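Local atomic coordinates of MsStt7d protein (Micromonas, PDB entry 4IX3), a protein that belongs to the protein kinases and probably transfers phosphate from ATP to other proteins, its catalytic domain being related to the state transition kinase Stt7. Residues 299-304 with 310-315. Residues are numbered along the deposited sequence; the frame is centred on the assembly and turned at random.
Sequences MDFAAL and AGWDLC
Leu304 packs against one face of the Trp312 indole, its CB 3.5 Å from the centroid of the five-membered ring. This CH-pi contact is almost perpendicular, only 3° off the ring normal. The leucine continues along the same face: CD1 lies over the six-membered ring, 3.8 Å from Trp312 CZ3, while the other methyl, CD2, turns to the backbone of the second segment, 3.7 Å from Gly311 C. Phe301 meets the CZ2 end of the indole obliquely, CD1 coming within 3.5 Å of Trp312 CZ2 and the two ring planes inclined at 40°. With CG anti to its carbonyl carbon, Trp312 holds the indole beside its own backbone N, on the side facing 299-304. Its NE1 is hydrogen-bonded to Asp305 OD1, which helps fix the rotation of the indole. The backbones are tied where the chain bends: Trp312 N donates to Leu304 O at 3.2 Å, and a water bridges Ala303 O and Gly311 N. Phe301 is the N-cap residue. Between Leu304 and Ala310 the chain loops round, bringing the first turn of 302-318 against 310-315 in the C-terminal lobe of the kinase domain. Helix 246-261 packs against Leu304 and Cys315, whereas helices 268-280 and 285-291 touch Trp312.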
ATOM      1  N   MET B 299      30.697  -5.123 -14.067  1.00 25.10           N
ATOM      2  CA  MET B 299      29.921  -6.349 -13.870  1.00 21.96           C
ATOM      3  C   MET B 299      30.551  -7.534 -14.566  1.00 22.23           C
ATOM      4  O   MET B 299      31.437  -7.364 -15.419  1.00 26.78           O
ATOM      5  CB  MET B 299      28.475  -6.174 -14.352  1.00 22.00           C
ATOM      6  CG  MET B 299      27.831  -4.905 -13.809  1.00 22.34           C
ATOM      7  SD  MET B 299      26.046  -5.008 -13.977  1.00 21.19           S
ATOM      8  CE  MET B 299      25.630  -3.336 -13.501  1.00 24.48           C
ATOM      9  N   ASP B 300      30.106  -8.723 -14.163  1.00 21.02           N
ATOM     10  CA  ASP B 300      30.668  -9.963 -14.689  1.00 20.03           C
ATOM     11  C   ASP B 300      29.529 -10.892 -15.137  1.00 16.31           C
ATOM     12  O   ASP B 300      28.738 -11.368 -14.299  1.00 17.48           O
ATOM     13  CB  ASP B 300      31.508 -10.618 -13.599  1.00 21.02           C
ATOM     14  CG  ASP B 300      32.239 -11.851 -14.072  1.00 23.75           C
ATOM     15  OD1 ASP B 300      31.902 -12.427 -15.120  1.00 25.30           O
ATOM     16  OD2 ASP B 300      33.169 -12.262 -13.350  1.00 29.17           O
ATOM     17  N   PHE B 301      29.359 -11.003 -16.458  1.00 15.83           N
ATOM     18  CA  PHE B 301      28.275 -11.782 -17.061  1.00 14.66           C
ATOM     19  C   PHE B 301      28.611 -13.268 -17.239  1.00 15.03           C
ATOM     20  O   PHE B 301      27.893 -13.957 -17.985  1.00 14.41           O
ATOM     21  CB  PHE B 301      27.871 -11.202 -18.391  1.00 18.19           C
ATOM     22  CG  PHE B 301      27.329  -9.814 -18.284  1.00 17.82           C
ATOM     23  CD1 PHE B 301      26.043  -9.582 -17.813  1.00 20.39           C
ATOM     24  CD2 PHE B 301      28.105  -8.735 -18.667  1.00 24.57           C
ATOM     25  CE1 PHE B 301      25.543  -8.288 -17.703  1.00 20.41           C
ATOM     26  CE2 PHE B 301      27.621  -7.443 -18.552  1.00 26.10           C
ATOM     27  CZ  PHE B 301      26.336  -7.217 -18.081  1.00 24.15           C
ATOM     28  N   ALA B 302      29.661 -13.774 -16.571  1.00 15.48           N
ATOM     29  CA  ALA B 302      30.114 -15.175 -16.802  1.00 15.41           C
ATOM     30  C   ALA B 302      28.972 -16.192 -16.724  1.00 13.50           C
ATOM     31  O   ALA B 302      28.942 -17.163 -17.511  1.00 15.27           O
ATOM     32  CB  ALA B 302      31.199 -15.584 -15.829  1.00 15.81           C
ATOM     33  N   ALA B 303      28.053 -16.066 -15.752  1.00 13.62           N
ATOM     34  CA  ALA B 303      27.000 -17.071 -15.635  1.00 13.07           C
ATOM     35  C   ALA B 303      26.108 -17.164 -16.871  1.00 14.49           C
ATOM     36  O   ALA B 303      25.594 -18.249 -17.193  1.00 14.21           O
ATOM     37  CB  ALA B 303      26.186 -16.877 -14.339  1.00 14.24           C
ATOM     38  N   LEU B 304      25.828 -16.025 -17.499  1.00 13.35           N
ATOM     39  CA  LEU B 304      25.013 -15.980 -18.695  1.00 14.70           C
ATOM     40  C   LEU B 304      25.841 -16.406 -19.914  1.00 13.98           C
ATOM     41  O   LEU B 304      25.281 -16.998 -20.852  1.00 13.59           O
ATOM     42  CB  LEU B 304      24.409 -14.584 -18.907  1.00 14.83           C
ATOM     43  CG  LEU B 304      23.551 -14.115 -17.715  1.00 14.29           C
ATOM     44  CD1 LEU B 304      23.018 -12.720 -18.030  1.00 17.87           C
ATOM     45  CD2 LEU B 304      22.400 -15.106 -17.529  1.00 14.88           C
ATOM     46  N   ALA B 310      24.237 -20.078 -22.882  1.00 14.02           N
ATOM     47  CA  ALA B 310      22.945 -20.675 -22.593  1.00 14.34           C
ATOM     48  C   ALA B 310      22.086 -19.759 -21.720  1.00 13.22           C
ATOM     49  O   ALA B 310      20.869 -19.644 -21.924  1.00 13.78           O
ATOM     50  CB  ALA B 310      23.153 -22.040 -21.910  1.00 15.76           C
ATOM     51  N   GLY B 311      22.693 -19.148 -20.711  1.00 13.87           N
ATOM     52  CA  GLY B 311      21.922 -18.295 -19.796  1.00 13.93           C
ATOM     53  C   GLY B 311      21.375 -17.067 -20.509  1.00 14.43           C
ATOM     54  O   GLY B 311      20.228 -16.655 -20.278  1.00 13.02           O
ATOM     55  N   TRP B 312      22.188 -16.422 -21.352  1.00 14.48           N
ATOM     56  CA  TRP B 312      21.643 -15.349 -22.185  1.00 14.93           C
ATOM     57  C   TRP B 312      20.451 -15.834 -22.976  1.00 14.66           C
ATOM     58  O   TRP B 312      19.467 -15.085 -23.149  1.00 15.33           O
ATOM     59  CB  TRP B 312      22.679 -14.811 -23.164  1.00 15.02           C
ATOM     60  CG  TRP B 312      23.736 -13.965 -22.524  1.00 16.04           C
ATOM     61  CD1 TRP B 312      25.094 -14.206 -22.474  1.00 16.08           C
ATOM     62  CD2 TRP B 312      23.540 -12.633 -21.948  1.00 16.49           C
ATOM     63  NE1 TRP B 312      25.748 -13.127 -21.939  1.00 17.75           N
ATOM     64  CE2 TRP B 312      24.864 -12.169 -21.546  1.00 18.34           C
ATOM     65  CE3 TRP B 312      22.426 -11.833 -21.705  1.00 19.01           C
ATOM     66  CZ2 TRP B 312      25.054 -10.931 -20.937  1.00 21.64           C
ATOM     67  CZ3 TRP B 312      22.634 -10.585 -21.112  1.00 21.25           C
ATOM     68  CH2 TRP B 312      23.917 -10.142 -20.737  1.00 22.49           C
ATOM     69  N   ASP B 313      20.544 -17.016 -23.590  1.00 14.20           N
ATOM     70  CA  ASP B 313      19.468 -17.482 -24.416  1.00 14.18           C
ATOM     71  C   ASP B 313      18.207 -17.680 -23.570  1.00 13.95           C
ATOM     72  O   ASP B 313      17.116 -17.372 -24.029  1.00 14.26           O
ATOM     73  CB  ASP B 313      19.811 -18.800 -25.142  1.00 16.47           C
ATOM     74  CG  ASP B 313      18.774 -19.120 -26.211  1.00 20.40           C
ATOM     75  OD1 ASP B 313      17.938 -20.019 -25.991  1.00 18.68           O
ATOM     76  OD2 ASP B 313      18.726 -18.419 -27.261  1.00 27.82           O
ATOM     77  N   LEU B 314      18.342 -18.241 -22.370  1.00 12.64           N
ATOM     78  CA  LEU B 314      17.148 -18.492 -21.541  1.00 12.44           C
ATOM     79  C   LEU B 314      16.521 -17.174 -21.094  1.00 12.16           C
ATOM     80  O   LEU B 314      15.298 -17.007 -21.088  1.00 13.16           O
ATOM     81  CB  LEU B 314      17.508 -19.354 -20.320  1.00 13.17           C
ATOM     82  CG  LEU B 314      16.358 -19.600 -19.341  1.00 12.21           C
ATOM     83  CD1 LEU B 314      15.097 -20.161 -20.005  1.00 13.25           C
ATOM     84  CD2 LEU B 314      16.831 -20.468 -18.168  1.00 13.87           C
ATOM     85  N   CYS B 315      17.350 -16.223 -20.715  1.00 12.95           N
ATOM     86  CA  CYS B 315      16.861 -14.863 -20.450  0.50 13.00           C
ATOM     87  C   CYS B 315      16.102 -14.327 -21.659  1.00 13.24           C
ATOM     88  O   CYS B 315      15.020 -13.777 -21.504  1.00 14.06           O
ATOM     89  CB  CYS B 315      17.984 -13.885 -20.077  0.50 13.66           C
ATOM     90  SG  CYS B 315      18.636 -14.106 -18.417  0.50 12.20           S
TER
HETATM   91  O   HOH W   1      24.995 -20.024 -19.253  1.00 15.16           O